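Local coordinates for DegT/DnrJ/EryC1/StrS aminotransferase (Brucella abortus 2308, PDB 4QGR), which probably acts as a pyridoxal phosphate-dependent aminotransferase of the DegT/DnrJ/EryC1/StrS family, binding the cofactor at the C-terminal ends of sheet strands, at residues F86-T91 with I142-F147; S115-V120 with L149-N154; I167-A172 with V182-F187; G191-Y196 with A209-D214. All blocks are in the same frame, centred on the assembly; numbering follows the deposited sequence.

Contact 1. Residues F86-T91 with I142-F147; sequences FVPSFT and IPVDLF
F86 and I142 close the last rung between two parallel neighbours, strands 83-88 and 137-141, just where both strands end and the chain turns toward the cofactor. The rung is a backbone bond from I142 N to F86 O, 2.8 Å long and almost straight at 170°. One residue further on, V87 CG1 lies alongside I142 CB. The pairing stops at P88, which has no N-H to offer; its CD sits 3.3 Å from I142 O, a buried carbonyl oxygen that finds no hydrogen-bond partner in the model.

From here side-chain branches take over. In V144 the methyl CG2 is anti to its own carbonyl carbon while CG1 is anti to N (chi1 179°), and this spread puts CG2 in touch with both P88 CG at 3.7 Å and T91 OG1 at 3.5 Å. The hydroxyl of T91 has its polar partner in T95, at the start of helix 94-101. This is the C-terminal rim of the sheet in a fold type I pyridoxal phosphate enzyme, where T91 and V144 both touch the cofactor. Beyond the rim, F90 and L146 meet at about a right angle, with F90 CD2 and L146 CD2 tightly packed at 3.4 Å. The L146 CG atom in turn lies over the centre of the F147 ring, 3.8 Å above its plane. F147 N bonds to the side chain of Q173, which itself binds the cofactor, and Y323 meets the F90 ring edge-to-face.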
loop_
_atom_site.group_PDB
_atom_site.type_symbol
_atom_site.label_atom_id
_atom_site.label_comp_id
_atom_site.label_asym_id
_atom_site.label_seq_id
_atom_site.Cartn_x
_atom_site.Cartn_y
_atom_site.Cartn_z
ATOM N N PHE A 86 14.493 1.407 18.244
ATOM C CA PHE A 86 14.538 2.710 18.942
ATOM C C PHE A 86 14.100 3.809 18.001
ATOM O O PHE A 86 14.659 3.921 16.904
ATOM C CB PHE A 86 15.974 2.946 19.501
ATOM C CG PHE A 86 16.373 1.868 20.446
ATOM C CD1 PHE A 86 16.881 0.654 19.951
ATOM C CD2 PHE A 86 16.044 1.953 21.785
ATOM C CE1 PHE A 86 17.161 -0.380 20.770
ATOM C CE2 PHE A 86 16.350 0.916 22.639
ATOM C CZ PHE A 86 16.888 -0.260 22.148
ATOM N N VAL A 87 13.061 4.545 18.407
ATOM C CA VAL A 87 12.374 5.543 17.556
ATOM C C VAL A 87 12.040 6.788 18.365
ATOM O O VAL A 87 11.913 6.731 19.616
ATOM C CB VAL A 87 11.085 4.946 16.905
ATOM C CG1 VAL A 87 11.427 3.643 16.208
ATOM C CG2 VAL A 87 9.997 4.665 17.933
ATOM N N PRO A 88 11.896 7.940 17.672
ATOM C CA PRO A 88 11.340 9.074 18.405
ATOM C C PRO A 88 9.854 8.902 18.679
ATOM O O PRO A 88 9.170 8.141 18.005
ATOM C CB PRO A 88 11.558 10.256 17.445
ATOM C CG PRO A 88 12.323 9.729 16.288
ATOM C CD PRO A 88 12.115 8.260 16.250
ATOM N N SER A 89 9.388 9.556 19.741
ATOM C CA SER A 89 7.958 9.722 19.989
ATOM C C SER A 89 7.425 10.976 19.266
ATOM O O SER A 89 6.242 11.021 18.894
ATOM C CB SER A 89 7.741 9.835 21.500
ATOM O OG SER A 89 6.408 10.187 21.806
ATOM N N PHE A 90 8.263 12.002 19.099
ATOM C CA PHE A 90 7.864 13.208 18.387
ATOM C C PHE A 90 8.069 13.028 16.888
ATOM O O PHE A 90 9.091 13.434 16.353
ATOM C CB PHE A 90 8.653 14.417 18.919
ATOM C CG PHE A 90 7.989 15.727 18.656
ATOM C CD1 PHE A 90 6.874 16.081 19.374
ATOM C CD2 PHE A 90 8.480 16.593 17.666
ATOM C CE1 PHE A 90 6.227 17.273 19.140
ATOM C CE2 PHE A 90 7.847 17.796 17.413
ATOM C CZ PHE A 90 6.716 18.134 18.147
ATOM N N THR A 91 7.124 12.337 16.250
ATOM C CA THR A 91 7.160 12.026 14.841
ATOM C C THR A 91 5.763 11.531 14.431
ATOM O O THR A 91 4.869 11.336 15.287
ATOM C CB THR A 91 8.235 10.953 14.537
ATOM O OG1 THR A 91 8.327 10.740 13.135
ATOM C CG2 THR A 91 7.947 9.614 15.280
ATOM N N ILE A 142 15.483 3.920 14.185
ATOM C CA ILE A 142 14.846 4.687 13.111
ATOM C C ILE A 142 14.844 6.169 13.473
ATOM O O ILE A 142 13.834 6.709 13.939
ATOM C CB ILE A 142 13.418 4.225 12.722
ATOM C CG1 ILE A 142 13.348 2.714 12.563
ATOM C CG2 ILE A 142 12.947 4.944 11.448
ATOM C CD1 ILE A 142 11.978 2.147 12.182
ATOM N N PRO A 143 15.981 6.829 13.209
ATOM C CA PRO A 143 15.970 8.266 13.344
ATOM C C PRO A 143 15.068 8.892 12.284
ATOM O O PRO A 143 14.930 8.341 11.171
ATOM C CB PRO A 143 17.435 8.665 13.118
ATOM C CG PRO A 143 18.209 7.401 13.115
ATOM C CD PRO A 143 17.231 6.354 12.625
ATOM N N VAL A 144 14.489 10.047 12.623
ATOM C CA VAL A 144 13.652 10.809 11.684
ATOM C C VAL A 144 14.311 12.125 11.368
ATOM O O VAL A 144 14.845 12.788 12.261
ATOM C CB VAL A 144 12.250 11.059 12.279
ATOM C CG1 VAL A 144 11.401 11.863 11.328
ATOM C CG2 VAL A 144 11.584 9.722 12.623
ATOM N N ASP A 145 14.281 12.504 10.098
ATOM C CA ASP A 145 14.743 13.809 9.723
ATOM C C ASP A 145 13.558 14.752 9.836
ATOM O O ASP A 145 12.905 15.035 8.857
ATOM C CB ASP A 145 15.253 13.808 8.298
ATOM C CG ASP A 145 16.373 12.824 8.072
ATOM O OD1 ASP A 145 17.194 12.606 9.002
ATOM O OD2 ASP A 145 16.446 12.263 6.942
ATOM N N LEU A 146 13.225 15.209 11.046
ATOM C CA LEU A 146 11.922 15.840 11.245
ATOM C C LEU A 146 11.874 17.196 10.572
ATOM O O LEU A 146 12.787 17.966 10.687
ATOM C CB LEU A 146 11.549 15.956 12.736
ATOM C CG LEU A 146 10.058 16.148 13.019
ATOM C CD1 LEU A 146 9.247 14.933 12.570
ATOM C CD2 LEU A 146 9.760 16.406 14.487
ATOM N N PHE A 147 10.786 17.481 9.887
ATOM C CA PHE A 147 10.536 18.783 9.203
ATOM C C PHE A 147 11.512 19.088 8.089
ATOM O O PHE A 147 11.534 20.202 7.568
ATOM C CB PHE A 147 10.461 19.985 10.189
ATOM C CG PHE A 147 9.457 19.798 11.322
ATOM C CD1 PHE A 147 8.235 19.158 11.125
ATOM C CD2 PHE A 147 9.758 20.243 12.580
ATOM C CE1 PHE A 147 7.324 19.009 12.171
ATOM C CE2 PHE A 147 8.821 20.100 13.643
ATOM C CZ PHE A 147 7.598 19.487 13.428
#

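Contact 2. Residues S115-V120 with L149-N154; sequences SYNMNV and LAASYN
N117 and A151 mark the narrowest point between two loops running in the same direction, their CA atoms 5.7 Å apart, with the chains spreading toward S115 and L149 at one end and V120 and S152 at the other. The one direct hydrogen bond between the segments comes from the amide of N117. Its CG is anti to its carbonyl carbon (chi1 -75°), which sends ND2 across to L149 O at 2.9 Å. That bond is somewhat bent, and the donor stands well above the carbonyl plane, 52° out of it. The same ND2 also donates to a water, which in turn donates a hydrogen bond to A150 O at 2.8 Å. On the other side of the amide, OD1 accepts from L146 N, so each end has a partner.

Each loop follows a strand of the large sheet and delivers the chain to a helix, 120-133 in one case and 153-163 in the other. N119 caps the first through OD1, which accepts from Q122 N; S152 holds the N-cap position of the second, but its side chain makes no capping bond. A second water spans the gap here, donating to M118 O and accepting from S152 N at 3.0 Å. Looser carbon contacts lie to either end: L149 CD2 is 4.0 Å from S115 CB, and V120 CG2 is 4.1 Å from S152 CB. S115 shapes its own loop through an ST turn, its OG accepting from N117 N at 3.1 Å.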
loop_
_atom_site.group_PDB
_atom_site.type_symbol
_atom_site.label_atom_id
_atom_site.label_comp_id
_atom_site.label_asym_id
_atom_site.label_seq_id
_atom_site.Cartn_x
_atom_site.Cartn_y
_atom_site.Cartn_z
ATOM N N SER A 115 16.548 20.970 17.493
ATOM C CA SER A 115 16.451 20.295 16.227
ATOM C C SER A 115 15.156 19.466 16.059
ATOM O O SER A 115 14.803 19.107 14.934
ATOM C CB SER A 115 17.668 19.392 16.050
ATOM O OG SER A 115 17.546 18.211 16.838
ATOM N N TYR A 116 14.518 19.105 17.173
ATOM C CA TYR A 116 13.355 18.219 17.201
ATOM C C TYR A 116 13.656 16.814 16.698
ATOM O O TYR A 116 12.733 16.035 16.382
ATOM C CB TYR A 116 12.174 18.821 16.411
ATOM C CG TYR A 116 11.876 20.251 16.753
ATOM C CD1 TYR A 116 11.792 20.668 18.076
ATOM C CD2 TYR A 116 11.689 21.218 15.750
ATOM C CE1 TYR A 116 11.496 21.980 18.400
ATOM C CE2 TYR A 116 11.384 22.526 16.077
ATOM C CZ TYR A 116 11.290 22.900 17.412
ATOM O OH TYR A 116 11.023 24.210 17.769
ATOM N N ASN A 117 14.946 16.481 16.654
ATOM C CA ASN A 117 15.406 15.180 16.205
ATOM C C ASN A 117 15.982 14.329 17.368
ATOM O O ASN A 117 16.357 14.863 18.410
ATOM C CB ASN A 117 16.426 15.357 15.064
ATOM C CG ASN A 117 15.765 15.733 13.753
ATOM O OD1 ASN A 117 14.610 15.367 13.519
ATOM N ND2 ASN A 117 16.503 16.367 12.858
ATOM N N MET A 118 16.033 13.026 17.159
ATOM C CA MET A 118 16.385 12.035 18.218
ATOM C C MET A 118 17.601 12.460 19.039
ATOM O O MET A 118 18.671 12.728 18.503
ATOM C CB MET A 118 16.669 10.675 17.566
ATOM C CG MET A 118 16.988 9.551 18.573
ATOM S SD MET A 118 17.157 7.921 17.851
ATOM C CE MET A 118 15.479 7.514 17.359
ATOM N N ASN A 119 17.436 12.433 20.360
ATOM C CA ASN A 119 18.462 12.768 21.327
ATOM C C ASN A 119 19.451 11.585 21.401
ATOM O O ASN A 119 19.084 10.444 21.739
ATOM C CB ASN A 119 17.803 13.013 22.713
ATOM C CG ASN A 119 18.803 13.263 23.832
ATOM O OD1 ASN A 119 19.820 12.606 23.929
ATOM N ND2 ASN A 119 18.454 14.151 24.742
ATOM N N VAL A 120 20.688 11.855 21.058
ATOM C CA VAL A 120 21.667 10.791 20.918
ATOM C C VAL A 120 22.087 10.179 22.254
ATOM O O VAL A 120 22.280 8.946 22.358
ATOM C CB VAL A 120 22.866 11.339 20.157
ATOM C CG1 VAL A 120 24.061 10.402 20.283
ATOM C CG2 VAL A 120 22.409 11.592 18.719
ATOM N N LEU A 149 14.985 18.383 8.361
ATOM C CA LEU A 149 16.311 18.618 8.906
ATOM C C LEU A 149 16.979 17.289 9.248
ATOM O O LEU A 149 16.397 16.500 9.996
ATOM C CB LEU A 149 16.186 19.442 10.179
ATOM C CG LEU A 149 17.490 19.833 10.925
ATOM C CD1 LEU A 149 18.314 20.716 10.030
ATOM C CD2 LEU A 149 17.141 20.509 12.255
ATOM N N ALA A 150 18.200 17.045 8.726
ATOM C CA ALA A 150 18.845 15.757 8.938
ATOM C C ALA A 150 19.167 15.535 10.423
ATOM O O ALA A 150 19.629 16.452 11.130
ATOM C CB ALA A 150 20.129 15.624 8.125
ATOM N N ALA A 151 18.899 14.323 10.874
ATOM C CA ALA A 151 19.262 13.881 12.228
ATOM C C ALA A 151 20.791 13.742 12.363
ATOM O O ALA A 151 21.552 13.866 11.379
ATOM C CB ALA A 151 18.566 12.559 12.544
ATOM N N SER A 152 21.243 13.424 13.569
ATOM C CA SER A 152 22.680 13.437 13.857
ATOM C C SER A 152 23.330 12.117 13.559
ATOM O O SER A 152 23.643 11.377 14.481
ATOM C CB SER A 152 22.931 13.843 15.295
ATOM O OG SER A 152 22.586 15.205 15.430
ATOM N N TYR A 153 23.499 11.800 12.277
ATOM C CA TYR A 153 23.830 10.427 11.875
ATOM C C TYR A 153 25.220 9.954 12.316
ATOM O O TYR A 153 25.385 8.747 12.534
ATOM C CB TYR A 153 23.626 10.210 10.348
ATOM C CG TYR A 153 22.148 10.208 10.076
ATOM C CD1 TYR A 153 21.378 9.090 10.417
ATOM C CD2 TYR A 153 21.508 11.316 9.550
ATOM C CE1 TYR A 153 20.001 9.071 10.234
ATOM C CE2 TYR A 153 20.118 11.307 9.372
ATOM C CZ TYR A 153 19.381 10.184 9.734
ATOM O OH TYR A 153 17.986 10.129 9.629
ATOM N N ASN A 154 26.180 10.854 12.469
ATOM C CA ASN A 154 27.525 10.368 12.887
ATOM C C ASN A 154 27.482 9.830 14.291
ATOM O O ASN A 154 27.938 8.721 14.532
ATOM C CB ASN A 154 28.586 11.430 12.760
ATOM C CG ASN A 154 28.682 11.956 11.355
ATOM O OD1 ASN A 154 28.371 11.261 10.374
ATOM N ND2 ASN A 154 29.032 13.213 11.245
HETATM O O HOH W 1 19.349 17.501 13.658
HETATM O O HOH W 2 19.466 13.471 15.954
#

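Contact 3. Residues I167-A172 with V182-F187; sequences IIEDAA and VMCGAF. With PLP (pyridoxal-5'-phosphate), chain E.
The carboxylate of E169 is buried and held by backbone N-H groups of G185 and F187, in and just after a tight turn. G185 N is shared between both oxygens, reaching OE2 of E169 at 3.1 Å in a fairly straight bond and OE1 in a weak one. F187 N adds a bond to OE1 of E169 at 3.0 Å, arriving on the syn side but tilted from the carboxylate plane. The A186 N-H stays with the turn, bonding to M183 O at 2.9 Å. This is a type II turn from M183 to A186, and G185 takes the third position with a positive phi of 110°, a conformation that suits glycine. The glutamate reaches it with an extended chain, CG anti to the backbone N (chi1 169°). Its carboxyl carbon lies in the plane of the F187 ring, at the edge, with OE2 3.5 Å from F187 CD2 and the two planes 67° apart. D145 brings its own carboxylate against E169, so the pair may share a proton, although the backbone N-H groups would tend to favour a charged E169.

The next residue serves the cofactor: D170 OD2 lies 2.7 Å from PLP N1, the aspartate-pyridine pairing of fold type I enzymes. An Asx turn, A172 N to D170 OD1, braces it, and A172 CB packs on the pyridine at C2, 3.2 Å away. Strand 166-170 lies between strands 137-141 and 190-194, with helix 153-163 against I167 and E169 and helix 68-76 against I168 and D170.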
loop_
_atom_site.group_PDB
_atom_site.type_symbol
_atom_site.label_atom_id
_atom_site.label_comp_id
_atom_site.label_asym_id
_atom_site.label_seq_id
_atom_site.Cartn_x
_atom_site.Cartn_y
_atom_site.Cartn_z
ATOM N N ILE A 167 20.272 0.729 10.942
ATOM C CA ILE A 167 19.726 2.075 10.936
ATOM C C ILE A 167 18.926 2.310 9.698
ATOM O O ILE A 167 19.433 2.184 8.575
ATOM C CB ILE A 167 20.821 3.170 11.015
ATOM C CG1 ILE A 167 21.594 3.034 12.328
ATOM C CG2 ILE A 167 20.216 4.540 10.913
ATOM C CD1 ILE A 167 22.817 3.887 12.367
ATOM N N ILE A 168 17.660 2.674 9.919
ATOM C CA ILE A 168 16.753 3.058 8.847
ATOM C C ILE A 168 16.530 4.567 8.974
ATOM O O ILE A 168 15.991 5.045 10.001
ATOM C CB ILE A 168 15.391 2.368 8.947
ATOM C CG1 ILE A 168 15.525 0.848 8.890
ATOM C CG2 ILE A 168 14.478 2.920 7.845
ATOM C CD1 ILE A 168 14.280 0.103 9.359
ATOM N N GLU A 169 16.934 5.311 7.964
ATOM C CA GLU A 169 16.720 6.776 7.991
ATOM C C GLU A 169 15.276 7.031 7.554
ATOM O O GLU A 169 14.925 6.678 6.445
ATOM C CB GLU A 169 17.660 7.488 7.025
ATOM C CG GLU A 169 17.301 8.964 6.812
ATOM C CD GLU A 169 18.173 9.704 5.836
ATOM O OE1 GLU A 169 18.868 9.011 5.075
ATOM O OE2 GLU A 169 18.169 10.986 5.848
ATOM N N ASP A 170 14.431 7.577 8.428
ATOM C CA ASP A 170 13.084 7.997 8.025
ATOM C C ASP A 170 13.201 9.431 7.419
ATOM O O ASP A 170 13.143 10.420 8.121
ATOM C CB ASP A 170 12.069 7.912 9.150
ATOM C CG ASP A 170 10.654 8.251 8.705
ATOM O OD1 ASP A 170 10.490 8.628 7.500
ATOM O OD2 ASP A 170 9.708 8.156 9.539
ATOM N N ALA A 171 13.368 9.476 6.105
ATOM C CA ALA A 171 13.522 10.688 5.318
ATOM C C ALA A 171 12.178 11.036 4.621
ATOM O O ALA A 171 12.157 11.688 3.555
ATOM C CB ALA A 171 14.634 10.491 4.308
ATOM N N ALA A 172 11.053 10.673 5.249
ATOM C CA ALA A 172 9.732 11.025 4.737
ATOM C C ALA A 172 9.680 12.502 4.436
ATOM O O ALA A 172 9.030 12.914 3.462
ATOM C CB ALA A 172 8.646 10.680 5.742
ATOM N N VAL A 182 26.064 15.209 2.084
ATOM C CA VAL A 182 25.433 13.934 1.913
ATOM C C VAL A 182 23.938 14.237 1.890
ATOM O O VAL A 182 23.454 14.985 2.716
ATOM C CB VAL A 182 25.796 12.977 3.043
ATOM C CG1 VAL A 182 25.012 11.687 2.882
ATOM C CG2 VAL A 182 27.310 12.696 2.990
ATOM N N MET A 183 23.254 13.743 0.871
ATOM C CA MET A 183 21.813 14.012 0.749
ATOM C C MET A 183 21.004 13.157 1.728
ATOM O O MET A 183 21.209 11.944 1.841
ATOM C CB MET A 183 21.350 13.670 -0.670
ATOM C CG MET A 183 22.024 14.486 -1.774
ATOM S SD MET A 183 21.679 16.260 -1.736
ATOM C CE MET A 183 20.071 16.289 -2.506
ATOM N N CYS A 184 19.974 13.754 2.326
ATOM C CA CYS A 184 19.009 12.998 3.076
ATOM C C CYS A 184 18.421 11.924 2.183
ATOM O O CYS A 184 18.085 12.161 1.024
ATOM C CB CYS A 184 17.905 13.889 3.612
ATOM S SG CYS A 184 18.459 15.024 4.920
ATOM N N GLY A 185 18.299 10.741 2.737
ATOM C CA GLY A 185 18.047 9.541 1.961
ATOM C C GLY A 185 19.216 8.583 1.899
ATOM O O GLY A 185 19.021 7.337 1.769
ATOM N N ALA A 186 20.417 9.125 2.044
ATOM C CA ALA A 186 21.628 8.393 1.859
ATOM C C ALA A 186 22.359 8.038 3.180
ATOM O O ALA A 186 23.493 7.552 3.152
ATOM C CB ALA A 186 22.560 9.205 0.928
ATOM N N PHE A 187 21.714 8.298 4.329
ATOM C CA PHE A 187 22.215 7.927 5.645
ATOM C C PHE A 187 21.715 6.530 6.083
ATOM O O PHE A 187 20.790 5.956 5.499
ATOM C CB PHE A 187 21.827 8.994 6.666
ATOM C CG PHE A 187 22.425 10.362 6.392
ATOM C CD1 PHE A 187 23.754 10.631 6.734
ATOM C CD2 PHE A 187 21.674 11.380 5.816
ATOM C CE1 PHE A 187 24.291 11.898 6.513
ATOM C CE2 PHE A 187 22.207 12.647 5.576
ATOM C CZ PHE A 187 23.536 12.896 5.930
HETATM N N1 PLP E . 7.459 9.039 8.428
HETATM C C2 PLP E . 7.284 10.356 8.638
HETATM C C2A PLP E . 8.264 11.168 9.451
HETATM C C3 PLP E . 6.137 11.029 7.967
HETATM O O3 PLP E . 5.989 12.339 8.126
HETATM C C4 PLP E . 5.162 10.186 7.225
HETATM C C4A PLP E . 3.998 10.637 6.432
HETATM O O4A PLP E . 4.018 11.650 5.763
HETATM C C5 PLP E . 5.477 8.756 7.095
HETATM C C6 PLP E . 6.626 8.261 7.716
HETATM C C5A PLP E . 4.554 7.830 6.333
HETATM O O4P PLP E . 4.533 8.119 4.928
HETATM P P PLP E . 3.202 7.860 4.064
HETATM O O1P PLP E . 3.612 7.917 2.594
HETATM O O2P PLP E . 2.599 6.554 4.513
HETATM O O3P PLP E . 2.350 9.082 4.447
#

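Contact 4. Residues G191-Y196 with A209-D214; sequences GATSFY and AMFTND. With PLP (pyridoxal-5'-phosphate), chain E.
Backbone hydrogen bonds come first: G191 pairs with F211, and T193 with A209, as hydrogen-bonded pairs of an antiparallel ladder, with A192 and M210 the non-hydrogen-bonded pair between them. Three of the four N-H...O bonds measure 2.8 Å, G191 N to F211 O, F211 N to G191 O and T193 N to A209 O. The fourth, from A209 N to T193 O, is longer at 3.1 Å. Two CA-H...O contacts supplement them, the shorter from M210 CA to G191 O at 3.2 Å.

Apolar contacts gather on the face that carries T193, A209 and F211. The F211 ring leans along strand 191-194 and its CD2 runs close beside the backbone of G191, which has no side chain to stand in the way. At the far end of the ring T193 CG2 meets the edge, 3.6 Å from F211 CZ. Beyond the strand, F195 turns its ring back so that CE2 reaches A209 CB at 3.8 Å, while F47 meets that ring edge-to-face.

Among the polar side chains, T193 bonds through its hydroxyl to A171 O, just past D170 in the neighbouring chain segment, and S194, pointing away from strand 209-212, reaches the cofactor. With OG anti to the backbone N (chi1 174°), S194 donates to O1P of PLP at 2.6 Å. The same OG accepts from Y196 N at 3.0 Å, an ST turn. Both roles of the hydroxyl are thus used, which would hold it pointed at the phosphate, and the ladder fixes the strand from which S194 presents it.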
loop_
_atom_site.group_PDB
_atom_site.type_symbol
_atom_site.label_atom_id
_atom_site.label_comp_id
_atom_site.label_asym_id
_atom_site.label_seq_id
_atom_site.Cartn_x
_atom_site.Cartn_y
_atom_site.Cartn_z
ATOM N N GLY A 191 17.534 4.166 3.558
ATOM C CA GLY A 191 16.687 5.316 3.748
ATOM C C GLY A 191 15.303 5.016 3.235
ATOM O O GLY A 191 15.121 4.192 2.353
ATOM N N ALA A 192 14.334 5.746 3.788
ATOM C CA ALA A 192 12.938 5.624 3.442
ATOM C C ALA A 192 12.322 7.006 3.208
ATOM O O ALA A 192 12.611 7.944 3.956
ATOM C CB ALA A 192 12.187 4.945 4.584
ATOM N N THR A 193 11.418 7.118 2.233
ATOM C CA THR A 193 10.649 8.343 2.106
ATOM C C THR A 193 9.213 8.097 1.617
ATOM O O THR A 193 8.830 6.982 1.230
ATOM C CB THR A 193 11.346 9.385 1.198
ATOM O OG1 THR A 193 10.793 10.697 1.391
ATOM C CG2 THR A 193 11.184 9.019 -0.249
ATOM N N SER A 194 8.471 9.192 1.682
ATOM C CA SER A 194 7.095 9.301 1.305
ATOM C C SER A 194 6.976 10.295 0.175
ATOM O O SER A 194 7.628 11.341 0.234
ATOM C CB SER A 194 6.296 9.868 2.494
ATOM O OG SER A 194 4.955 10.112 2.055
ATOM N N PHE A 195 6.017 10.034 -0.742
ATOM C CA PHE A 195 5.655 10.946 -1.809
ATOM C C PHE A 195 4.216 11.368 -1.615
ATOM O O PHE A 195 3.516 11.763 -2.540
ATOM C CB PHE A 195 5.899 10.305 -3.187
ATOM C CG PHE A 195 7.331 9.900 -3.434
ATOM C CD1 PHE A 195 8.390 10.765 -3.189
ATOM C CD2 PHE A 195 7.641 8.639 -3.902
ATOM C CE1 PHE A 195 9.704 10.384 -3.394
ATOM C CE2 PHE A 195 8.958 8.258 -4.132
ATOM C CZ PHE A 195 9.982 9.108 -3.884
ATOM N N TYR A 196 3.765 11.340 -0.379
ATOM C CA TYR A 196 2.474 11.904 -0.021
ATOM C C TYR A 196 2.450 13.322 -0.562
ATOM O O TYR A 196 3.485 13.954 -0.608
ATOM C CB TYR A 196 2.307 11.851 1.497
ATOM C CG TYR A 196 1.052 12.480 1.983
ATOM C CD1 TYR A 196 -0.102 11.743 2.062
ATOM C CD2 TYR A 196 1.036 13.792 2.406
ATOM C CE1 TYR A 196 -1.273 12.310 2.516
ATOM C CE2 TYR A 196 -0.136 14.378 2.922
ATOM C CZ TYR A 196 -1.283 13.624 2.941
ATOM O OH TYR A 196 -2.469 14.139 3.395
ATOM N N ALA A 209 9.515 5.502 -1.413
ATOM C CA ALA A 209 10.678 4.795 -1.930
ATOM C C ALA A 209 11.639 4.453 -0.809
ATOM O O ALA A 209 11.607 5.059 0.300
ATOM C CB ALA A 209 11.396 5.646 -2.955
ATOM N N MET A 210 12.566 3.581 -1.155
ATOM C CA MET A 210 13.669 3.168 -0.256
ATOM C C MET A 210 14.958 3.355 -1.004
ATOM O O MET A 210 14.983 3.269 -2.231
ATOM C CB MET A 210 13.521 1.720 0.198
ATOM C CG MET A 210 12.177 1.473 0.886
ATOM S SD MET A 210 11.789 -0.258 1.180
ATOM C CE MET A 210 11.505 -0.762 -0.510
ATOM N N PHE A 211 16.022 3.589 -0.241
ATOM C CA PHE A 211 17.325 3.960 -0.762
ATOM C C PHE A 211 18.422 3.142 -0.084
ATOM O O PHE A 211 18.411 2.958 1.138
ATOM C CB PHE A 211 17.583 5.443 -0.505
ATOM C CG PHE A 211 16.432 6.339 -0.870
ATOM C CD1 PHE A 211 16.091 6.527 -2.205
ATOM C CD2 PHE A 211 15.702 6.993 0.092
ATOM C CE1 PHE A 211 15.056 7.359 -2.579
ATOM C CE2 PHE A 211 14.628 7.797 -0.276
ATOM C CZ PHE A 211 14.314 8.003 -1.602
ATOM N N THR A 212 19.387 2.635 -0.856
ATOM C CA THR A 212 20.516 1.981 -0.233
ATOM C C THR A 212 21.653 1.829 -1.235
ATOM O O THR A 212 21.438 1.802 -2.444
ATOM C CB THR A 212 20.151 0.601 0.342
ATOM O OG1 THR A 212 21.244 0.101 1.126
ATOM C CG2 THR A 212 19.754 -0.398 -0.739
ATOM N N ASN A 213 22.868 1.779 -0.687
ATOM C CA ASN A 213 24.034 1.385 -1.477
ATOM C C ASN A 213 24.372 -0.088 -1.462
ATOM O O ASN A 213 25.296 -0.521 -2.152
ATOM C CB ASN A 213 25.249 2.172 -1.020
ATOM C CG ASN A 213 25.160 3.624 -1.393
ATOM O OD1 ASN A 213 24.634 3.976 -2.427
ATOM N ND2 ASN A 213 25.698 4.486 -0.535
ATOM N N ASP A 214 23.628 -0.857 -0.692
ATOM C CA ASP A 214 23.848 -2.305 -0.567
ATOM C C ASP A 214 23.021 -3.056 -1.619
ATOM O O ASP A 214 21.786 -3.149 -1.515
ATOM C CB ASP A 214 23.480 -2.706 0.847
ATOM C CG ASP A 214 23.588 -4.219 1.121
ATOM O OD1 ASP A 214 23.597 -5.055 0.217
ATOM O OD2 ASP A 214 23.617 -4.556 2.311
HETATM N N1 PLP E . 7.459 9.039 8.428
HETATM C C2 PLP E . 7.284 10.356 8.638
HETATM C C2A PLP E . 8.264 11.168 9.451
HETATM C C3 PLP E . 6.137 11.029 7.967
HETATM O O3 PLP E . 5.989 12.339 8.126
HETATM C C4 PLP E . 5.162 10.186 7.225
HETATM C C4A PLP E . 3.998 10.637 6.432
HETATM O O4A PLP E . 4.018 11.650 5.763
HETATM C C5 PLP E . 5.477 8.756 7.095
HETATM C C6 PLP E . 6.626 8.261 7.716
HETATM C C5A PLP E . 4.554 7.830 6.333
HETATM O O4P PLP E . 4.533 8.119 4.928
HETATM P P PLP E . 3.202 7.860 4.064
HETATM O O1P PLP E . 3.612 7.917 2.594
HETATM O O2P PLP E . 2.599 6.554 4.513
HETATM O O3P PLP E . 2.350 9.082 4.447
#

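Contacts 1, 3 and 4 reach one mixed sheet; contact 2 joins loops following two of its strands. Contacts 1 and 2 interleave along the chain, then 3 and 4 follow in series. Contacts 1 and 2, centres 8 Å apart, meet through N117 and L146. Contact 3 and contact 4 have centres 7 Å apart and adjoin through neighbouring strands 166-170 and 190-194. Contact 2 touches contact 3 where Y153 stacks on F187. Contacts 2 and 4 are the most distant, with centres 18 Å apart. Contact 1 lies at the PLP methyl group, contact 3 at the methyl and ring nitrogen, contact 4 at the phosphate, so the site is assembled from segments across the sheet and N242 of the second subunit.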